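Local coordinates for HIT domain-containing protein (Sulfolobus tokodaii, PDB 2EO4) that probably binds nucleotides and hydrolyses nucleotide phosphoesters or related substrates as a zinc-containing member of the histidine triad family, at residues S5-E10 against K21-L26; T36-K41 against A59-L64; R117-Q120 against Y124-L127. One frame throughout, in Å; residues are numbered along the deposited sequence.

The three contacts follow one another along the chain without overlap. Contacts 1 and 2 share the antiparallel sheet: strands 22-26 and 36-40 are neighbours in it, joined by backbone pairs such as Ala23 O to Ile39 N at 2.8 Å, and the contact centres lie about 12 Å apart. Helix 2-7 packs on one face of this sheet in contact 1, the face near the zinc, and helix 52-72 on the other in contact 2, so both faces of the central sheet are clothed. Contact 3 fastens the loop before helix 122-143 to that helix, away from the annotated sites. Its centre is about 17 Å from that of contact 1, which it touches through Leu26.

Contact 1. Residues S5-E10 against K21-L26; sequences SIINRE and KFAAIL
Ile6 and Ile25 meet methyl to methyl where the short helix 2-7 rests on the antiparallel sheet of the HIT fold, at strand 22-26. The contact is apolar: two isoleucines of the last helical turn come down on two strand residues, Ala23 and Ile25, that face them from the sheet. In the closer pair the side chains lie slantwise to each other. The gamma-methyl branch CG2 of Ile6 reaches the end of the longer Ile25 branch, CD1, at 3.5 Å. On Ile25, CG1 stands anti to the carbonyl carbon (chi1 -59°), and from there the chain runs out nearly extended, carrying CD1 up to the helix. Branched aliphatic side chains suit both positions, since they fill the space between helix and strand and ask for no polar partner.

The second pair has a different shape. Ile7 is bent at its second torsion (chi2 -61°), which folds CD1 down from the helix until it lies 3.9 Å from Ala23 CB. A small residue is apt on the strand here, because Phe15 also packs against Ala23. Ile7 further touches Ile39 and Lys41, and its side chain lies about 7 Å from the zinc ion held by Cys1, Cys4, His43 and His94. The contact thus joins strand 22-26 to the helix that carries Cys4 of the zinc site.

Beyond Ile7 the helix ends in a Schellman motif, with Arg9 at positive phi as the C-prime residue and Glu10 N bonded to Ser5 O at 2.8 Å. The Arg9 side chain turns back over this end and forms a salt bridge with Glu18. In the plane of its guanidinium group, Arg9 NH1 donates to Ile7 O at 3.0 Å.

Contact 2. Residues T36-K41 against A59-L64; sequences TLVIPK and AKVVKL
Strand 36-40 and helix 52-72 come nearest at Val38 and Val62, whose CA atoms are 6.4 Å apart, a short separation that small beta-branched residues permit. Val38 points from the strand toward the helix and is the residue of 36-41 that meets 59-64, set against two successive helix residues, Val61 and Val62. The CG1 methyl does most of the touching. With CG1 anti to the backbone N (chi1 -178°), this branch reaches both helix side chains, 3.6 Å from Val61 CG1 and 3.9 Å from Val62 CG2. Val62 CG2 also lies beside the stem of the strand residue, 4.0 Å from Val38 CB. The two helix valines therefore offer different branches: Val61 the methyl anti to its own N, Val62 the one anti to its carbonyl carbon.

Compact, rigid valines suit this buried place because each has few ways to turn and its methyls lie close to the backbone. Val38 also packs on Ile99, and Val62 on Val97, both of strand 97-102, so the helix bears on more than one strand. The helix faces a second subunit as well, where Tyr47 of that subunit packs on Val62 and its OH bonds to Ala59 O.

On the other face of the strand, Ile39 touches His94 and His96. His94 binds zinc, and His96 is the predicted nucleophile that would carry the AMP intermediate. The arrangement is that of the HIT fold, in which a long helix backs the antiparallel sheet, here on the face opposite the zinc-binding His94 and the predicted catalytic His96.

Contact 3. Residues R117-Q120 against Y124-L127; sequences RKEQ and YYEL
Gln120 meets both Tyr124 and Tyr125, the first through its aliphatic stem and the second through its backbone. One hydrogen bond joins the segments: Gln120 N donates to Tyr125 OH at 2.9 Å, and the bond is nearly straight, with 169° at the hydrogen. The same hydroxyl is also hydrogen-bonded to Lys28 O, so the phenol end ties two loops to helix 122-143. Tyrosine suits this place because its ring spans the gap from the helix and still ends in a polar atom. A phenylalanine here would probably leave Gln120 N and Lys28 O without this shared partner and let the loop shift against the helix.

Polar bonds within the loop hold the Gln120 amide: NE2 bonds to Lys115 O, and Gln120 NE2 also donates to Lys118 O at 2.7 Å, a bent bond that comes from above the carbonyl plane.

The aromatic and packing contacts involve both rings. Gln120 CG sits over one face of the Tyr124 ring in a CH-pi contact, 3.7 Å from the centroid and displaced toward the rim. The bend at chi2 (-60°) turns the amide away from the extended course, and its plane stands 64° from that of the ring. At the edge of the neighbouring ring, near its plane, Gln120 O lies 3.3 Å from Tyr125 CE2. Tyr124 in turn lays its CD2 over the centre of the Tyr125 ring, and its own hydroxyl bonds to Gly34 N. Glu119 CG is in van der Waals contact with Tyr125 OH at 3.6 Å.

Glutamine thus gives its methylenes to the aromatic face and its amide to the loop, while the backbone N-H goes to the phenol, which implies that polar and apolar contacts together fix the loop to the helix start.

Contact 1. Residues S5-E10 against K21-L26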
ATOM      1  N   SER A   5      -3.015 -16.668 -14.443  1.00 29.16           N
ATOM      2  CA  SER A   5      -2.508 -17.163 -15.720  1.00 27.93           C
ATOM      3  C   SER A   5      -0.992 -17.035 -15.808  1.00 27.36           C
ATOM      4  O   SER A   5      -0.309 -17.937 -16.290  1.00 27.76           O
ATOM      5  CB  SER A   5      -3.152 -16.409 -16.889  1.00 28.28           C
ATOM      6  OG  SER A   5      -4.537 -16.694 -16.987  1.00 29.21           O
ATOM      7  N   ILE A   6      -0.462 -15.906 -15.356  1.00 27.21           N
ATOM      8  CA  ILE A   6       0.977 -15.705 -15.394  1.00 25.90           C
ATOM      9  C   ILE A   6       1.657 -16.668 -14.420  1.00 27.73           C
ATOM     10  O   ILE A   6       2.717 -17.218 -14.716  1.00 28.25           O
ATOM     11  CB  ILE A   6       1.331 -14.240 -15.057  1.00 27.53           C
ATOM     12  CG1 ILE A   6       0.844 -13.335 -16.198  1.00 27.08           C
ATOM     13  CG2 ILE A   6       2.830 -14.087 -14.860  1.00 25.78           C
ATOM     14  CD1 ILE A   6       0.951 -11.844 -15.922  1.00 27.58           C
ATOM     15  N   ILE A   7       1.039 -16.880 -13.262  1.00 29.68           N
ATOM     16  CA  ILE A   7       1.592 -17.795 -12.268  1.00 31.89           C
ATOM     17  C   ILE A   7       1.674 -19.209 -12.841  1.00 32.93           C
ATOM     18  O   ILE A   7       2.657 -19.926 -12.622  1.00 32.14           O
ATOM     19  CB  ILE A   7       0.717 -17.829 -10.992  1.00 32.41           C
ATOM     20  CG1 ILE A   7       0.813 -16.490 -10.256  1.00 33.17           C
ATOM     21  CG2 ILE A   7       1.150 -18.979 -10.085  1.00 34.61           C
ATOM     22  CD1 ILE A   7       2.209 -16.145  -9.800  1.00 35.58           C
ATOM     23  N   ASN A   8       0.638 -19.599 -13.577  1.00 33.17           N
ATOM     24  CA  ASN A   8       0.576 -20.931 -14.174  1.00 34.79           C
ATOM     25  C   ASN A   8       1.274 -21.029 -15.528  1.00 34.97           C
ATOM     26  O   ASN A   8       1.191 -22.061 -16.201  1.00 33.86           O
ATOM     27  CB  ASN A   8      -0.881 -21.376 -14.316  1.00 36.72           C
ATOM     28  CG  ASN A   8      -1.578 -21.525 -12.976  1.00 38.88           C
ATOM     29  OD1 ASN A   8      -1.021 -22.095 -12.041  1.00 40.89           O
ATOM     30  ND2 ASN A   8      -2.805 -21.024 -12.881  1.00 40.18           N
ATOM     31  N   ARG A   9       1.960 -19.959 -15.921  1.00 33.45           N
ATOM     32  CA  ARG A   9       2.684 -19.920 -17.188  1.00 34.21           C
ATOM     33  C   ARG A   9       1.785 -20.131 -18.402  1.00 35.30           C
ATOM     34  O   ARG A   9       2.193 -20.749 -19.390  1.00 34.75           O
ATOM     35  CB  ARG A   9       3.806 -20.965 -17.194  1.00 34.84           C
ATOM     36  CG  ARG A   9       5.120 -20.488 -16.581  1.00 34.02           C
ATOM     37  CD  ARG A   9       5.003 -20.150 -15.100  1.00 35.29           C
ATOM     38  NE  ARG A   9       6.288 -19.696 -14.572  1.00 35.64           N
ATOM     39  CZ  ARG A   9       6.535 -19.442 -13.290  1.00 36.08           C
ATOM     40  NH1 ARG A   9       5.582 -19.593 -12.382  1.00 36.08           N
ATOM     41  NH2 ARG A   9       7.743 -19.042 -12.918  1.00 34.80           N
ATOM     42  N   GLU A  10       0.564 -19.612 -18.322  1.00 34.58           N
ATOM     43  CA  GLU A  10      -0.399 -19.723 -19.411  1.00 35.23           C
ATOM     44  C   GLU A  10      -0.393 -18.399 -20.159  1.00 36.19           C
ATOM     45  O   GLU A  10      -0.924 -18.286 -21.264  1.00 37.13           O
ATOM     46  CB  GLU A  10      -1.797 -19.988 -18.851  1.00 35.44           C
ATOM     47  CG  GLU A  10      -1.842 -21.113 -17.834  1.00 36.85           C
ATOM     48  CD  GLU A  10      -3.208 -21.280 -17.204  1.00 37.90           C
ATOM     49  OE1 GLU A  10      -3.862 -20.257 -16.915  1.00 35.97           O
ATOM     50  OE2 GLU A  10      -3.623 -22.437 -16.982  1.00 39.94           O
ATOM     51  N   LYS A  21       4.574 -19.155  -2.240  1.00 30.25           N
ATOM     52  CA  LYS A  21       3.273 -18.500  -2.140  1.00 28.43           C
ATOM     53  C   LYS A  21       3.144 -17.097  -2.728  1.00 26.76           C
ATOM     54  O   LYS A  21       2.038 -16.566  -2.807  1.00 25.81           O
ATOM     55  CB  LYS A  21       2.835 -18.457  -0.674  1.00 30.91           C
ATOM     56  CG  LYS A  21       2.639 -19.829  -0.046  1.00 35.56           C
ATOM     57  CD  LYS A  21       2.007 -19.714   1.333  1.00 39.12           C
ATOM     58  CE  LYS A  21       1.769 -21.084   1.953  1.00 42.81           C
ATOM     59  NZ  LYS A  21       1.034 -20.985   3.250  1.00 45.00           N
ATOM     60  N   PHE A  22       4.259 -16.500  -3.133  1.00 25.65           N
ATOM     61  CA  PHE A  22       4.227 -15.149  -3.689  1.00 24.50           C
ATOM     62  C   PHE A  22       5.101 -14.987  -4.917  1.00 24.86           C
ATOM     63  O   PHE A  22       5.939 -15.836  -5.220  1.00 25.80           O
ATOM     64  CB  PHE A  22       4.666 -14.131  -2.631  1.00 24.97           C
ATOM     65  CG  PHE A  22       3.769 -14.081  -1.434  1.00 26.64           C
ATOM     66  CD1 PHE A  22       3.873 -15.040  -0.429  1.00 29.26           C
ATOM     67  CD2 PHE A  22       2.788 -13.100  -1.328  1.00 26.45           C
ATOM     68  CE1 PHE A  22       3.008 -15.020   0.664  1.00 29.36           C
ATOM     69  CE2 PHE A  22       1.918 -13.071  -0.239  1.00 26.70           C
ATOM     70  CZ  PHE A  22       2.027 -14.034   0.758  1.00 29.13           C
ATOM     71  N   ALA A  23       4.892 -13.883  -5.626  1.00 24.83           N
ATOM     72  CA  ALA A  23       5.672 -13.577  -6.813  1.00 23.76           C
ATOM     73  C   ALA A  23       5.609 -12.080  -7.087  1.00 22.96           C
ATOM     74  O   ALA A  23       4.707 -11.385  -6.619  1.00 24.06           O
ATOM     75  CB  ALA A  23       5.131 -14.346  -8.014  1.00 24.84           C
ATOM     76  N   ALA A  24       6.591 -11.594  -7.829  1.00 23.61           N
ATOM     77  CA  ALA A  24       6.653 -10.193  -8.220  1.00 23.71           C
ATOM     78  C   ALA A  24       6.899 -10.262  -9.719  1.00 25.16           C
ATOM     79  O   ALA A  24       7.803 -10.967 -10.173  1.00 25.06           O
ATOM     80  CB  ALA A  24       7.804  -9.487  -7.515  1.00 21.99           C
ATOM     81  N   ILE A  25       6.087  -9.542 -10.484  1.00 24.91           N
ATOM     82  CA  ILE A  25       6.182  -9.561 -11.938  1.00 26.08           C
ATOM     83  C   ILE A  25       6.247  -8.148 -12.498  1.00 24.14           C
ATOM     84  O   ILE A  25       5.586  -7.249 -11.987  1.00 23.46           O
ATOM     85  CB  ILE A  25       4.942 -10.270 -12.518  1.00 28.93           C
ATOM     86  CG1 ILE A  25       4.871 -11.699 -11.966  1.00 30.40           C
ATOM     87  CG2 ILE A  25       4.986 -10.267 -14.041  1.00 30.73           C
ATOM     88  CD1 ILE A  25       3.469 -12.269 -11.928  1.00 33.54           C
ATOM     89  N   LEU A  26       7.044  -7.946 -13.542  1.00 24.21           N
ATOM     90  CA  LEU A  26       7.129  -6.621 -14.147  1.00 22.89           C
ATOM     91  C   LEU A  26       5.780  -6.279 -14.764  1.00 22.29           C
ATOM     92  O   LEU A  26       5.130  -7.138 -15.367  1.00 22.92           O
ATOM     93  CB  LEU A  26       8.204  -6.583 -15.244  1.00 24.10           C
ATOM     94  CG  LEU A  26       9.668  -6.659 -14.807  1.00 24.26           C
ATOM     95  CD1 LEU A  26      10.571  -6.671 -16.036  1.00 23.46           C
ATOM     96  CD2 LEU A  26       9.997  -5.472 -13.922  1.00 25.38           C
TER

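Contact 2. Residues T36-K41 against A59-L64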
ATOM      1  N   THR A  36       6.642  -2.700 -10.955  1.00 21.59           N
ATOM      2  CA  THR A  36       6.440  -4.114 -10.663  1.00 21.17           C
ATOM      3  C   THR A  36       5.200  -4.361  -9.815  1.00 22.31           C
ATOM      4  O   THR A  36       4.761  -3.486  -9.068  1.00 20.71           O
ATOM      5  CB  THR A  36       7.678  -4.671  -9.923  1.00 23.54           C
ATOM      6  OG1 THR A  36       8.805  -4.609 -10.799  1.00 24.16           O
ATOM      7  CG2 THR A  36       7.458  -6.115  -9.469  1.00 23.60           C
ATOM      8  N   LEU A  37       4.636  -5.558  -9.947  1.00 22.01           N
ATOM      9  CA  LEU A  37       3.455  -5.940  -9.189  1.00 23.91           C
ATOM     10  C   LEU A  37       3.815  -7.120  -8.291  1.00 23.64           C
ATOM     11  O   LEU A  37       4.394  -8.099  -8.753  1.00 24.08           O
ATOM     12  CB  LEU A  37       2.334  -6.340 -10.147  1.00 25.81           C
ATOM     13  CG  LEU A  37       2.170  -5.308 -11.266  1.00 29.16           C
ATOM     14  CD1 LEU A  37       1.352  -5.870 -12.400  1.00 32.50           C
ATOM     15  CD2 LEU A  37       1.542  -4.047 -10.687  1.00 28.03           C
ATOM     16  N   VAL A  38       3.491  -7.012  -7.007  1.00 22.35           N
ATOM     17  CA  VAL A  38       3.774  -8.086  -6.063  1.00 22.55           C
ATOM     18  C   VAL A  38       2.439  -8.745  -5.779  1.00 22.62           C
ATOM     19  O   VAL A  38       1.466  -8.072  -5.431  1.00 21.08           O
ATOM     20  CB  VAL A  38       4.373  -7.555  -4.749  1.00 21.61           C
ATOM     21  CG1 VAL A  38       4.685  -8.722  -3.816  1.00 23.89           C
ATOM     22  CG2 VAL A  38       5.637  -6.759  -5.041  1.00 23.18           C
ATOM     23  N   ILE A  39       2.385 -10.061  -5.928  1.00 23.08           N
ATOM     24  CA  ILE A  39       1.131 -10.759  -5.726  1.00 24.01           C
ATOM     25  C   ILE A  39       1.208 -12.065  -4.956  1.00 24.88           C
ATOM     26  O   ILE A  39       2.236 -12.749  -4.961  1.00 24.27           O
ATOM     27  CB  ILE A  39       0.487 -11.135  -7.081  1.00 26.20           C
ATOM     28  CG1 ILE A  39       1.368 -12.171  -7.790  1.00 28.05           C
ATOM     29  CG2 ILE A  39       0.347  -9.908  -7.967  1.00 25.90           C
ATOM     30  CD1 ILE A  39       0.751 -12.775  -9.036  1.00 30.92           C
ATOM     31  N   PRO A  40       0.118 -12.405  -4.255  1.00 25.03           N
ATOM     32  CA  PRO A  40       0.085 -13.666  -3.516  1.00 26.17           C
ATOM     33  C   PRO A  40      -0.285 -14.602  -4.670  1.00 26.87           C
ATOM     34  O   PRO A  40      -1.002 -14.179  -5.588  1.00 26.94           O
ATOM     35  CB  PRO A  40      -1.099 -13.491  -2.564  1.00 26.99           C
ATOM     36  CG  PRO A  40      -1.230 -11.997  -2.419  1.00 28.06           C
ATOM     37  CD  PRO A  40      -0.973 -11.517  -3.822  1.00 26.20           C
ATOM     38  N   LYS A  41       0.196 -15.839  -4.665  1.00 26.13           N
ATOM     39  CA  LYS A  41      -0.159 -16.748  -5.751  1.00 27.29           C
ATOM     40  C   LYS A  41      -1.624 -17.152  -5.647  1.00 28.85           C
ATOM     41  O   LYS A  41      -2.300 -17.327  -6.664  1.00 29.23           O
ATOM     42  CB  LYS A  41       0.748 -17.981  -5.738  1.00 27.43           C
ATOM     43  CG  LYS A  41       2.159 -17.668  -6.204  1.00 25.06           C
ATOM     44  CD  LYS A  41       3.015 -18.914  -6.307  1.00 27.58           C
ATOM     45  CE  LYS A  41       4.378 -18.587  -6.894  1.00 26.87           C
ATOM     46  NZ  LYS A  41       5.189 -19.823  -7.130  1.00 28.16           N
ATOM     47  N   ALA A  59       3.355  -8.151   2.911  1.00 22.06           N
ATOM     48  CA  ALA A  59       4.040  -6.925   3.313  1.00 23.75           C
ATOM     49  C   ALA A  59       5.554  -7.121   3.340  1.00 23.51           C
ATOM     50  O   ALA A  59       6.311  -6.227   2.966  1.00 23.30           O
ATOM     51  CB  ALA A  59       3.551  -6.475   4.682  1.00 23.15           C
ATOM     52  N   LYS A  60       5.988  -8.294   3.793  1.00 24.08           N
ATOM     53  CA  LYS A  60       7.412  -8.600   3.872  1.00 23.62           C
ATOM     54  C   LYS A  60       8.026  -8.765   2.487  1.00 22.16           C
ATOM     55  O   LYS A  60       9.158  -8.341   2.242  1.00 23.12           O
ATOM     56  CB  LYS A  60       7.624  -9.870   4.705  1.00 25.51           C
ATOM     57  CG  LYS A  60       7.125  -9.733   6.133  1.00 25.96           C
ATOM     58  CD  LYS A  60       7.282 -11.025   6.917  1.00 29.61           C
ATOM     59  CE  LYS A  60       6.631 -10.903   8.288  1.00 29.52           C
ATOM     60  NZ  LYS A  60       6.780 -12.147   9.096  1.00 32.11           N
ATOM     61  N   VAL A  61       7.282  -9.387   1.577  1.00 22.33           N
ATOM     62  CA  VAL A  61       7.766  -9.575   0.217  1.00 21.50           C
ATOM     63  C   VAL A  61       7.852  -8.208  -0.465  1.00 21.31           C
ATOM     64  O   VAL A  61       8.809  -7.918  -1.179  1.00 21.84           O
ATOM     65  CB  VAL A  61       6.828 -10.504  -0.594  1.00 22.70           C
ATOM     66  CG1 VAL A  61       7.245 -10.525  -2.055  1.00 23.10           C
ATOM     67  CG2 VAL A  61       6.876 -11.919  -0.019  1.00 23.35           C
ATOM     68  N   VAL A  62       6.849  -7.368  -0.237  1.00 20.61           N
ATOM     69  CA  VAL A  62       6.841  -6.031  -0.820  1.00 20.32           C
ATOM     70  C   VAL A  62       8.091  -5.259  -0.376  1.00 20.22           C
ATOM     71  O   VAL A  62       8.722  -4.572  -1.178  1.00 21.21           O
ATOM     72  CB  VAL A  62       5.562  -5.261  -0.413  1.00 20.86           C
ATOM     73  CG1 VAL A  62       5.682  -3.782  -0.787  1.00 20.50           C
ATOM     74  CG2 VAL A  62       4.365  -5.864  -1.128  1.00 21.16           C
ATOM     75  N   LYS A  63       8.466  -5.384   0.892  1.00 20.49           N
ATOM     76  CA  LYS A  63       9.666  -4.681   1.358  1.00 21.20           C
ATOM     77  C   LYS A  63      10.909  -5.160   0.603  1.00 21.29           C
ATOM     78  O   LYS A  63      11.678  -4.354   0.079  1.00 20.41           O
ATOM     79  CB  LYS A  63       9.895  -4.891   2.859  1.00 21.99           C
ATOM     80  CG  LYS A  63      11.176  -4.205   3.358  1.00 22.59           C
ATOM     81  CD  LYS A  63      11.442  -4.428   4.846  1.00 24.91           C
ATOM     82  CE  LYS A  63      12.779  -3.810   5.247  1.00 26.19           C
ATOM     83  NZ  LYS A  63      13.067  -3.916   6.713  1.00 26.49           N
ATOM     84  N   LEU A  64      11.109  -6.473   0.560  1.00 21.72           N
ATOM     85  CA  LEU A  64      12.268  -7.041  -0.124  1.00 23.21           C
ATOM     86  C   LEU A  64      12.346  -6.627  -1.589  1.00 23.16           C
ATOM     87  O   LEU A  64      13.381  -6.140  -2.059  1.00 24.57           O
ATOM     88  CB  LEU A  64      12.242  -8.571  -0.039  1.00 24.40           C
ATOM     89  CG  LEU A  64      13.301  -9.300  -0.875  1.00 27.11           C
ATOM     90  CD1 LEU A  64      14.690  -8.871  -0.429  1.00 25.57           C
ATOM     91  CD2 LEU A  64      13.131 -10.808  -0.726  1.00 26.89           C
TER

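Contact 3. Residues R117-Q120 against Y124-L127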
ATOM      1  N   ARG A 117       3.496   4.274 -19.523  1.00 44.99           N
ATOM      2  CA  ARG A 117       2.147   3.726 -19.652  1.00 46.39           C
ATOM      3  C   ARG A 117       1.868   2.861 -20.877  1.00 45.19           C
ATOM      4  O   ARG A 117       0.719   2.503 -21.131  1.00 47.37           O
ATOM      5  CB  ARG A 117       1.123   4.865 -19.588  1.00 48.50           C
ATOM      6  CG  ARG A 117       1.136   5.610 -18.264  1.00 52.74           C
ATOM      7  CD  ARG A 117       0.136   6.756 -18.247  1.00 57.38           C
ATOM      8  NE  ARG A 117       0.127   7.440 -16.957  1.00 60.99           N
ATOM      9  CZ  ARG A 117       1.170   8.083 -16.443  1.00 63.28           C
ATOM     10  NH1 ARG A 117       2.317   8.136 -17.109  1.00 64.58           N
ATOM     11  NH2 ARG A 117       1.071   8.667 -15.256  1.00 64.10           N
ATOM     12  N   LYS A 118       2.906   2.517 -21.630  1.00 42.36           N
ATOM     13  CA  LYS A 118       2.729   1.687 -22.818  1.00 40.39           C
ATOM     14  C   LYS A 118       3.546   0.404 -22.723  1.00 36.76           C
ATOM     15  O   LYS A 118       4.360   0.246 -21.816  1.00 34.78           O
ATOM     16  CB  LYS A 118       3.148   2.464 -24.068  1.00 42.90           C
ATOM     17  CG  LYS A 118       2.292   3.690 -24.359  1.00 47.18           C
ATOM     18  CD  LYS A 118       2.788   4.420 -25.602  1.00 51.32           C
ATOM     19  CE  LYS A 118       1.863   5.567 -25.984  1.00 52.35           C
ATOM     20  NZ  LYS A 118       1.719   6.564 -24.888  1.00 55.05           N
ATOM     21  N   GLU A 119       3.314  -0.515 -23.655  1.00 33.94           N
ATOM     22  CA  GLU A 119       4.061  -1.767 -23.684  1.00 32.72           C
ATOM     23  C   GLU A 119       5.450  -1.402 -24.196  1.00 33.01           C
ATOM     24  O   GLU A 119       5.577  -0.603 -25.124  1.00 31.60           O
ATOM     25  CB  GLU A 119       3.404  -2.761 -24.642  1.00 33.14           C
ATOM     26  CG  GLU A 119       3.968  -4.169 -24.570  1.00 35.26           C
ATOM     27  CD  GLU A 119       3.360  -5.092 -25.610  1.00 37.29           C
ATOM     28  OE1 GLU A 119       2.171  -4.907 -25.949  1.00 38.87           O
ATOM     29  OE2 GLU A 119       4.066  -6.008 -26.079  1.00 38.19           O
ATOM     30  N   GLN A 120       6.488  -1.973 -23.591  1.00 31.61           N
ATOM     31  CA  GLN A 120       7.857  -1.677 -24.000  1.00 31.77           C
ATOM     32  C   GLN A 120       8.374  -2.737 -24.961  1.00 32.78           C
ATOM     33  O   GLN A 120       7.705  -3.736 -25.223  1.00 30.98           O
ATOM     34  CB  GLN A 120       8.782  -1.630 -22.778  1.00 31.18           C
ATOM     35  CG  GLN A 120       8.285  -0.756 -21.638  1.00 31.04           C
ATOM     36  CD  GLN A 120       8.110   0.692 -22.040  1.00 32.65           C
ATOM     37  OE1 GLN A 120       9.043   1.332 -22.532  1.00 32.93           O
ATOM     38  NE2 GLN A 120       6.909   1.222 -21.828  1.00 30.23           N
ATOM     39  N   TYR A 124      13.489  -4.225 -22.863  1.00 33.27           N
ATOM     40  CA  TYR A 124      13.193  -3.597 -21.576  1.00 31.21           C
ATOM     41  C   TYR A 124      12.927  -4.631 -20.487  1.00 30.25           C
ATOM     42  O   TYR A 124      13.508  -4.574 -19.402  1.00 29.35           O
ATOM     43  CB  TYR A 124      11.966  -2.687 -21.704  1.00 29.44           C
ATOM     44  CG  TYR A 124      11.335  -2.306 -20.377  1.00 27.92           C
ATOM     45  CD1 TYR A 124      11.810  -1.226 -19.637  1.00 28.11           C
ATOM     46  CD2 TYR A 124      10.274  -3.047 -19.855  1.00 26.87           C
ATOM     47  CE1 TYR A 124      11.244  -0.888 -18.406  1.00 28.25           C
ATOM     48  CE2 TYR A 124       9.701  -2.722 -18.621  1.00 26.78           C
ATOM     49  CZ  TYR A 124      10.191  -1.641 -17.906  1.00 26.98           C
ATOM     50  OH  TYR A 124       9.627  -1.311 -16.695  1.00 28.23           O
ATOM     51  N   TYR A 125      12.035  -5.572 -20.780  1.00 29.37           N
ATOM     52  CA  TYR A 125      11.667  -6.608 -19.819  1.00 29.82           C
ATOM     53  C   TYR A 125      12.830  -7.525 -19.465  1.00 31.13           C
ATOM     54  O   TYR A 125      13.004  -7.899 -18.306  1.00 29.03           O
ATOM     55  CB  TYR A 125      10.506  -7.439 -20.367  1.00 29.05           C
ATOM     56  CG  TYR A 125       9.289  -6.608 -20.705  1.00 29.52           C
ATOM     57  CD1 TYR A 125       8.399  -6.199 -19.711  1.00 27.07           C
ATOM     58  CD2 TYR A 125       9.061  -6.178 -22.011  1.00 29.03           C
ATOM     59  CE1 TYR A 125       7.311  -5.376 -20.014  1.00 27.90           C
ATOM     60  CE2 TYR A 125       7.982  -5.357 -22.324  1.00 29.33           C
ATOM     61  CZ  TYR A 125       7.115  -4.958 -21.324  1.00 28.54           C
ATOM     62  OH  TYR A 125       6.064  -4.123 -21.631  1.00 28.70           O
ATOM     63  N   GLU A 126      13.627  -7.884 -20.462  1.00 31.32           N
ATOM     64  CA  GLU A 126      14.755  -8.771 -20.221  1.00 33.06           C
ATOM     65  C   GLU A 126      15.802  -8.111 -19.327  1.00 31.73           C
ATOM     66  O   GLU A 126      16.283  -8.722 -18.374  1.00 32.93           O
ATOM     67  CB  GLU A 126      15.374  -9.198 -21.556  1.00 35.06           C
ATOM     68  CG  GLU A 126      14.369  -9.850 -22.493  1.00 40.04           C
ATOM     69  CD  GLU A 126      14.989 -10.312 -23.795  1.00 44.09           C
ATOM     70  OE1 GLU A 126      15.745  -9.523 -24.404  1.00 45.17           O
ATOM     71  OE2 GLU A 126      14.713 -11.458 -24.212  1.00 46.31           O
ATOM     72  N   LEU A 127      16.139  -6.861 -19.620  1.00 30.59           N
ATOM     73  CA  LEU A 127      17.132  -6.146 -18.829  1.00 30.44           C
ATOM     74  C   LEU A 127      16.660  -5.851 -17.408  1.00 30.05           C
ATOM     75  O   LEU A 127      17.379  -6.108 -16.441  1.00 28.88           O
ATOM     76  CB  LEU A 127      17.515  -4.834 -19.514  1.00 31.42           C
ATOM     77  CG  LEU A 127      18.535  -3.982 -18.754  1.00 32.14           C
ATOM     78  CD1 LEU A 127      19.813  -4.782 -18.535  1.00 35.53           C
ATOM     79  CD2 LEU A 127      18.822  -2.711 -19.533  1.00 34.98           C
TER